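Local coordinates for pyruvate carboxylase protein (Rhizobium etli, PDB 2QF7), which belongs to the multidomain biotin-dependent enzymes, joining an ATP-grasp-containing biotin carboxylase module, a TIM-barrel domain and a biotin-carrying domain in one chain, at residues N883-D888 with G900-M905; V923-S928 with E946-K951; E84-A89 with D112-A117. All coordinates share one frame; numbering follows the deposited sequence. Where two conformers were deposited one is given.

Interaction 1 (N883-D888 with G900-M905)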
# COMPACT_ATOMS: atom_id res chain seq x y z
N ASN A 883 -0.26 -54.86 -0.37
CA ASN A 883 0.94 -55.56 -0.85
C ASN A 883 0.72 -57.08 -0.98
O ASN A 883 1.02 -57.69 -2.02
CB ASN A 883 2.13 -55.31 0.09
CG ASN A 883 3.32 -56.16 -0.29
OD1 ASN A 883 3.81 -56.04 -1.42
ND2 ASN A 883 3.75 -57.05 0.60
N GLN A 884 0.13 -57.70 0.05
CA GLN A 884 -0.13 -59.14 0.02
C GLN A 884 -1.20 -59.48 -1.03
O GLN A 884 -1.11 -60.50 -1.72
CB GLN A 884 -0.59 -59.67 1.40
CG GLN A 884 0.51 -59.70 2.51
CD GLN A 884 1.73 -60.57 2.18
OE1 GLN A 884 1.64 -61.57 1.44
NE2 GLN A 884 2.88 -60.18 2.70
N MET A 885 -2.20 -58.62 -1.15
CA MET A 885 -3.26 -58.79 -2.17
C MET A 885 -2.70 -58.84 -3.61
O MET A 885 -3.18 -59.62 -4.44
CB MET A 885 -4.30 -57.68 -2.05
CG MET A 885 -5.38 -57.75 -3.12
SD MET A 885 -6.56 -56.41 -2.93
CE MET A 885 -5.58 -55.07 -3.57
N PHE A 886 -1.71 -58.00 -3.90
CA PHE A 886 -0.99 -57.97 -5.18
C PHE A 886 -0.04 -59.15 -5.35
O PHE A 886 0.55 -59.33 -6.43
CB PHE A 886 -0.23 -56.64 -5.34
CG PHE A 886 -1.12 -55.45 -5.57
CD1 PHE A 886 -2.02 -55.43 -6.63
CD2 PHE A 886 -1.02 -54.31 -4.75
CE1 PHE A 886 -2.86 -54.34 -6.86
CE2 PHE A 886 -1.83 -53.20 -4.98
CZ PHE A 886 -2.77 -53.23 -6.05
N GLY A 887 0.09 -59.99 -4.31
CA GLY A 887 0.90 -61.21 -4.40
C GLY A 887 2.21 -61.11 -3.63
O GLY A 887 3.02 -62.07 -3.67
N ASP A 888 2.40 -60.00 -2.90
CA ASP A 888 3.62 -59.70 -2.13
C ASP A 888 4.73 -59.31 -3.11
O ASP A 888 5.43 -60.16 -3.68
CB ASP A 888 4.04 -60.85 -1.18
CG ASP A 888 5.13 -60.42 -0.19
OD1 ASP A 888 5.56 -59.23 -0.23
OD2 ASP A 888 5.56 -61.28 0.62
N GLY A 900 0.35 -47.54 -2.74
CA GLY A 900 -0.11 -46.35 -2.03
C GLY A 900 -1.52 -45.95 -2.43
O GLY A 900 -2.40 -45.72 -1.58
N ASP A 901 -1.75 -45.88 -3.74
CA ASP A 901 -3.08 -45.54 -4.28
C ASP A 901 -4.11 -46.54 -3.80
O ASP A 901 -5.25 -46.19 -3.44
CB ASP A 901 -3.04 -45.55 -5.81
CG ASP A 901 -2.33 -44.34 -6.37
OD1 ASP A 901 -2.09 -43.41 -5.57
OD2 ASP A 901 -2.00 -44.33 -7.58
N MET A 902 -3.75 -47.81 -3.82
CA MET A 902 -4.69 -48.85 -3.40
C MET A 902 -5.07 -48.71 -1.93
O MET A 902 -6.23 -48.82 -1.58
CB MET A 902 -4.09 -50.23 -3.65
CG MET A 902 -5.11 -51.36 -3.62
SD MET A 902 -6.35 -51.31 -4.95
CE MET A 902 -7.87 -51.00 -4.03
N ALA A 903 -4.05 -48.52 -1.08
CA ALA A 903 -4.22 -48.33 0.37
C ALA A 903 -5.10 -47.13 0.71
O ALA A 903 -5.94 -47.22 1.57
CB ALA A 903 -2.87 -48.17 1.04
N LEU A 904 -4.84 -45.99 0.07
CA LEU A 904 -5.69 -44.80 0.25
C LEU A 904 -7.11 -45.04 -0.10
O LEU A 904 -8.02 -44.62 0.63
CB LEU A 904 -5.14 -43.58 -0.53
CG LEU A 904 -3.75 -43.06 -0.11
CD1 LEU A 904 -3.24 -42.08 -1.20
CD2 LEU A 904 -3.76 -42.40 1.27
N MET A 905 -7.36 -45.76 -1.20
CA MET A 905 -8.74 -46.08 -1.56
C MET A 905 -9.39 -47.03 -0.59
O MET A 905 -10.59 -46.93 -0.25
CB MET A 905 -8.79 -46.71 -2.96
CG MET A 905 -10.16 -47.27 -3.25
SD MET A 905 -10.33 -47.81 -4.95
CE MET A 905 -10.11 -46.18 -5.74
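Met902 reaches from the middle of its helix to Met885 and Phe886, two consecutive residues at the point where another helix runs out, and its atoms illustrate how a flexible side chain divides itself between two partners. The walk begins at CB, which lies by the rim of the Phe886 ring, 4.0 Å from Phe886 CE2. With CG anti to the backbone N (chi1 -164°), the chain is carried on toward both partners at once: Met902 CG is 3.7 Å from Met885 CE and 3.9 Å from Phe886 CZ, approaching the ring obliquely. The chain then bends, and Met902 SD lies 4.1 Å from Met885 CE. Met902 SD is also 5.4 Å from the centroid of the Phe886 ring, an oblique Met-aromatic contact. Two conformers of Met902 were deposited, so the placing of its outer atoms holds for the one described. Met885 runs out extended and turns at its last bond (chi3 75°), which lays its CE over one face of the neighbouring Phe886 ring, toward the rim; the two methionines meet at about a right angle.

Behind these residues the chain leaves the helix through a Schellman motif: Gly887 adopts positive phi, and Asp888 N and Gly887 N bond back to Asn883 O and Gln884 O, respectively. Asn883 ND2 adds a nearly straight bond of 3.0 Å to Asp888 OD1, meeting it from above the carboxylate plane, while Asn883 OD1 accepts from Ile889 N.

The wholly apolar junction is buried between helices 872-885 and 895-909. Helix 913-917 packs against it, its Val916 touching both methionines, and Ala882, a turn before Phe886, also lies against Met902.

Interaction 2 (V923-S928 with E946-K951)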
# COMPACT_ATOMS: atom_id res chain seq x y z
N VAL A 923 -15.93 -51.98 -7.53
CA VAL A 923 -14.84 -51.13 -7.11
C VAL A 923 -14.33 -50.44 -8.36
O VAL A 923 -14.16 -51.09 -9.39
CB VAL A 923 -13.68 -51.95 -6.45
CG1 VAL A 923 -12.48 -51.07 -6.18
CG2 VAL A 923 -14.12 -52.65 -5.19
N SER A 924 -14.12 -49.14 -8.28
CA SER A 924 -13.43 -48.41 -9.34
C SER A 924 -11.97 -48.28 -8.95
O SER A 924 -11.61 -47.43 -8.13
CB SER A 924 -14.07 -47.03 -9.59
OG SER A 924 -13.71 -46.10 -8.58
N PHE A 925 -11.14 -49.15 -9.50
CA PHE A 925 -9.73 -49.21 -9.09
C PHE A 925 -8.98 -47.96 -9.51
O PHE A 925 -9.34 -47.34 -10.49
CB PHE A 925 -9.08 -50.45 -9.67
CG PHE A 925 -9.50 -51.72 -8.99
CD1 PHE A 925 -8.72 -52.27 -7.97
CD2 PHE A 925 -10.65 -52.40 -9.39
CE1 PHE A 925 -9.10 -53.48 -7.35
CE2 PHE A 925 -11.04 -53.60 -8.77
CZ PHE A 925 -10.25 -54.13 -7.75
N PRO A 926 -7.97 -47.54 -8.74
CA PRO A 926 -7.14 -46.43 -9.18
C PRO A 926 -6.50 -46.79 -10.54
O PRO A 926 -6.20 -47.99 -10.76
CB PRO A 926 -6.06 -46.34 -8.09
CG PRO A 926 -6.68 -46.99 -6.88
CD PRO A 926 -7.55 -48.07 -7.42
N GLU A 927 -6.29 -45.81 -11.41
CA GLU A 927 -5.66 -45.96 -12.74
C GLU A 927 -4.31 -46.64 -12.67
O GLU A 927 -3.90 -47.39 -13.58
CB GLU A 927 -5.43 -44.56 -13.36
CG GLU A 927 -5.16 -44.52 -14.88
CD GLU A 927 -3.70 -44.73 -15.30
OE1 GLU A 927 -2.76 -44.50 -14.48
OE2 GLU A 927 -3.48 -45.13 -16.47
N SER A 928 -3.57 -46.32 -11.60
CA SER A 928 -2.24 -46.88 -11.43
C SER A 928 -2.33 -48.39 -11.19
O SER A 928 -1.45 -49.13 -11.61
CB SER A 928 -1.49 -46.21 -10.26
OG SER A 928 -2.21 -46.45 -9.06
N GLU A 946 -4.95 -63.61 -10.46
CA GLU A 946 -5.88 -63.66 -11.58
C GLU A 946 -7.23 -62.99 -11.30
O GLU A 946 -7.73 -62.21 -12.12
CB GLU A 946 -6.10 -65.10 -12.07
CG GLU A 946 -4.87 -65.72 -12.80
CD GLU A 946 -5.12 -67.17 -13.21
OE1 GLU A 946 -6.24 -67.66 -12.99
OE2 GLU A 946 -4.19 -67.82 -13.74
N ALA A 947 -7.83 -63.31 -10.15
CA ALA A 947 -9.16 -62.76 -9.81
C ALA A 947 -9.18 -61.23 -9.64
O ALA A 947 -10.07 -60.54 -10.14
CB ALA A 947 -9.76 -63.46 -8.57
N LEU A 948 -8.20 -60.70 -8.91
CA LEU A 948 -8.01 -59.27 -8.82
C LEU A 948 -7.80 -58.64 -10.20
O LEU A 948 -8.42 -57.62 -10.53
CB LEU A 948 -6.82 -58.96 -7.90
CG LEU A 948 -6.31 -57.52 -7.75
CD1 LEU A 948 -7.32 -56.70 -6.95
CD2 LEU A 948 -4.95 -57.51 -7.07
N GLN A 949 -6.90 -59.22 -11.01
CA GLN A 949 -6.61 -58.62 -12.31
C GLN A 949 -7.87 -58.60 -13.20
O GLN A 949 -8.18 -57.57 -13.80
CB GLN A 949 -5.39 -59.31 -12.96
CG GLN A 949 -5.21 -59.21 -14.47
CD GLN A 949 -4.13 -60.17 -14.93
OE1 GLN A 949 -4.35 -61.37 -15.01
NE2 GLN A 949 -2.94 -59.65 -15.19
N LYS A 950 -8.60 -59.70 -13.22
CA LYS A 950 -9.84 -59.77 -14.00
C LYS A 950 -10.84 -58.71 -13.55
O LYS A 950 -11.44 -58.01 -14.39
CB LYS A 950 -10.49 -61.16 -13.89
CG LYS A 950 -11.48 -61.48 -15.00
CD LYS A 950 -12.16 -62.87 -14.81
CE LYS A 950 -12.74 -63.36 -16.14
NZ LYS A 950 -13.58 -64.62 -16.09
N LYS A 951 -11.05 -58.60 -12.24
CA LYS A 951 -12.00 -57.62 -11.72
C LYS A 951 -11.62 -56.20 -12.13
O LYS A 951 -12.46 -55.46 -12.66
CB LYS A 951 -12.12 -57.70 -10.20
CG LYS A 951 -13.18 -56.76 -9.64
CD LYS A 951 -13.45 -57.07 -8.21
CE LYS A 951 -14.26 -55.96 -7.57
NZ LYS A 951 -14.46 -56.25 -6.13
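The ring of Phe925 is met from different directions by Leu948 and Lys951, successive projections on one side of a helix. Leu948 comes in obliquely, its CD1 3.7 Å from Phe925 CE1 and 4.0 Å from Phe925 CZ; its CA-CB bond does not aim at the ring, and the end of the branch is what closes the gap. Lys951 takes the edge: its CG lies near the ring plane, 3.9 Å from Phe925 CE2, and the extended chain passes the ring at about a right angle. Val923, two residues earlier on an extended backbone, projects on the same side as the phenylalanine, and its CG1 sits 3.8 Å above the centre of one face of the Phe925 ring, a CH-pi placement.

The other methyl of Val923 serves the lysine. With CG1 anti to the backbone N (chi1 173°), CG2 is turned toward the end of Lys951, 4.1 Å from Lys951 CE and 3.7 Å from Lys951 NZ. Val923 CG2 only packs against Lys951 NZ; the polar partners of that nitrogen are the carbonyls of Val916, Ser918 and Arg921, to which it hydrogen-bonds. A partly exposed lysine thus lends its aliphatic stem to an apolar cluster while its charged end ties down the chain just ahead of Val923.

Pro926, next after the ring, is the N-cap of helix 927-934, whose Val930 and Leu933 touch Phe925 and Leu948 respectively. Val916 of helix 913-917 packs against both residues, and Met902 of helix 895-909 meets Phe925, so the contact packs helix 946-953 against the chain leading into helix 927-934, with helices 895-909 and 913-917 beside it.

Interaction 3 (E84-A89 with D112-A117)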
# COMPACT_ATOMS: atom_id res chain seq x y z
N GLU A 84 15.16 35.88 -36.79
CA GLU A 84 15.39 35.52 -35.39
C GLU A 84 16.87 35.56 -34.99
O GLU A 84 17.22 36.07 -33.92
CB GLU A 84 14.77 34.16 -35.06
CG GLU A 84 13.22 34.25 -34.89
CD GLU A 84 12.83 35.05 -33.64
OE1 GLU A 84 12.79 34.47 -32.54
OE2 GLU A 84 12.59 36.26 -33.77
N VAL A 85 17.72 35.00 -35.83
CA VAL A 85 19.16 34.98 -35.56
C VAL A 85 19.74 36.39 -35.45
O VAL A 85 20.40 36.70 -34.45
CB VAL A 85 19.91 34.09 -36.58
CG1 VAL A 85 21.44 34.19 -36.41
CG2 VAL A 85 19.44 32.63 -36.40
N ILE A 86 19.47 37.24 -36.44
CA ILE A 86 19.89 38.64 -36.42
C ILE A 86 19.33 39.42 -35.19
O ILE A 86 20.08 40.13 -34.49
CB ILE A 86 19.53 39.35 -37.75
CG1 ILE A 86 20.33 38.75 -38.94
CG2 ILE A 86 19.72 40.86 -37.65
CD1 ILE A 86 21.79 38.48 -38.66
N ARG A 87 18.03 39.25 -34.91
CA ARG A 87 17.41 39.87 -33.71
C ARG A 87 18.20 39.57 -32.42
O ARG A 87 18.53 40.49 -31.68
CB ARG A 87 15.95 39.45 -33.56
CG ARG A 87 15.29 39.99 -32.26
CD ARG A 87 13.87 39.41 -32.02
NE ARG A 87 13.94 37.96 -31.84
CZ ARG A 87 14.15 37.33 -30.69
NH1 ARG A 87 14.32 38.00 -29.56
NH2 ARG A 87 14.20 36.00 -30.67
N VAL A 88 18.48 38.30 -32.15
CA VAL A 88 19.23 37.95 -30.94
C VAL A 88 20.71 38.37 -31.00
O VAL A 88 21.32 38.71 -29.97
CB VAL A 88 19.03 36.44 -30.48
CG1 VAL A 88 17.54 36.10 -30.30
CG2 VAL A 88 19.60 35.53 -31.42
N ALA A 89 21.30 38.33 -32.20
CA ALA A 89 22.67 38.83 -32.36
C ALA A 89 22.78 40.33 -31.99
O ALA A 89 23.69 40.74 -31.27
CB ALA A 89 23.15 38.57 -33.72
N ASP A 112 24.55 38.13 -46.24
CA ASP A 112 24.04 39.46 -46.57
C ASP A 112 23.44 40.17 -45.34
O ASP A 112 23.83 41.30 -45.02
CB ASP A 112 23.00 39.33 -47.67
CG ASP A 112 23.63 39.18 -49.05
OD1 ASP A 112 24.89 39.22 -49.18
OD2 ASP A 112 22.84 39.02 -50.02
N ALA A 113 22.54 39.47 -44.64
CA ALA A 113 21.90 39.96 -43.40
C ALA A 113 22.94 40.32 -42.34
O ALA A 113 22.85 41.39 -41.71
CB ALA A 113 20.90 38.91 -42.85
N CYS A 114 23.93 39.45 -42.13
CA CYS A 114 25.04 39.74 -41.20
C CYS A 114 25.75 41.06 -41.54
O CYS A 114 25.93 41.92 -40.67
CB CYS A 114 26.06 38.61 -41.24
SG CYS A 114 25.50 37.13 -40.39
N ASN A 115 26.16 41.18 -42.80
CA ASN A 115 26.89 42.37 -43.25
C ASN A 115 26.02 43.62 -43.09
O ASN A 115 26.50 44.65 -42.63
CB ASN A 115 27.35 42.21 -44.70
CG ASN A 115 28.29 41.06 -44.89
OD1 ASN A 115 28.22 40.34 -45.89
ND2 ASN A 115 29.19 40.86 -43.93
N LYS A 116 24.73 43.50 -43.43
CA LYS A 116 23.77 44.62 -43.27
C LYS A 116 23.70 45.09 -41.82
O LYS A 116 23.48 46.29 -41.55
CB LYS A 116 22.37 44.24 -43.77
CG LYS A 116 21.39 45.43 -43.88
N ALA A 117 23.87 44.16 -40.88
CA ALA A 117 23.76 44.46 -39.45
C ALA A 117 25.08 44.88 -38.83
O ALA A 117 25.11 45.20 -37.64
CB ALA A 117 23.19 43.23 -38.67
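Ile86 faces Ala113, Cys114 and Ala117 on its own, a compact example of one branched residue serving three small ones on the opposing helix. Ala113 comes first: its CB points at Ile86 and touches the base of the longer branch, Ala113 CB being 4.0 Å from Ile86 CG1. One residue on, Cys114 brings its backbone to the tip of the isoleucine, with Cys114 N 4.2 Å from Ile86 CD1, and its sulfur stands alongside, Cys114 SG being 4.3 Å from that same methyl. Here too the CA atoms of Ile86 and Cys114 come as near as 7.1 Å, a close approach that small side chains permit. Ala117, one turn beyond Ala113, finishes the row with its CB 4.3 Å from Ile86 CG2. The torsion of Ile86 explains the division of labour: CG2 is anti to the backbone N and CG1 anti to the carbonyl carbon (chi1 -65°), which spreads the two branches along the row, the longer toward Ala113 and Cys114 and the shorter toward Ala117.

Elsewhere on helix 82-92, Arg87 grips the carboxylate of Glu84 side-on, NE and NH2 each taking one oxygen; Arg87 NH2 to Glu84 OE1 is 2.8 Å. Gly64 N and His68 NE2 also bond to this carboxylate, binding the helix to the chain beyond strand 60-62.

Ile86, Ala89 and Cys114 all touch Ile97, so both helices lie over strand 96-98. Helix 82-92 leads into that strand and helix 108-116 leads from it toward strand 120-121: neighbouring helices on one face of a parallel alpha/beta sheet, as in the Rossmann-like N-terminal domain of biotin carboxylases.

In the fold
From the N terminus, interaction 3 comes first, closing a loop that runs through strand 96-98 and pairing two helices of the biotin carboxylase N-terminal domain. Much later, interaction 1 closes the short connection between helices 872-885 and 895-909, and interaction 2 then closes the one holding most of helix 927-934. The three follow in series, none nested in or crossing another. Interactions 1 and 2, both in the conserved carboxylase domain, nevertheless merge in space: Phe886 CD1 is 3.6 Å from Leu948 CD2, and Asp901 probably hydrogen-bonds Ser928. Interaction 3 lies on the opposite side of the chain's centre from the other two, its centre about 102 Å from each of theirs.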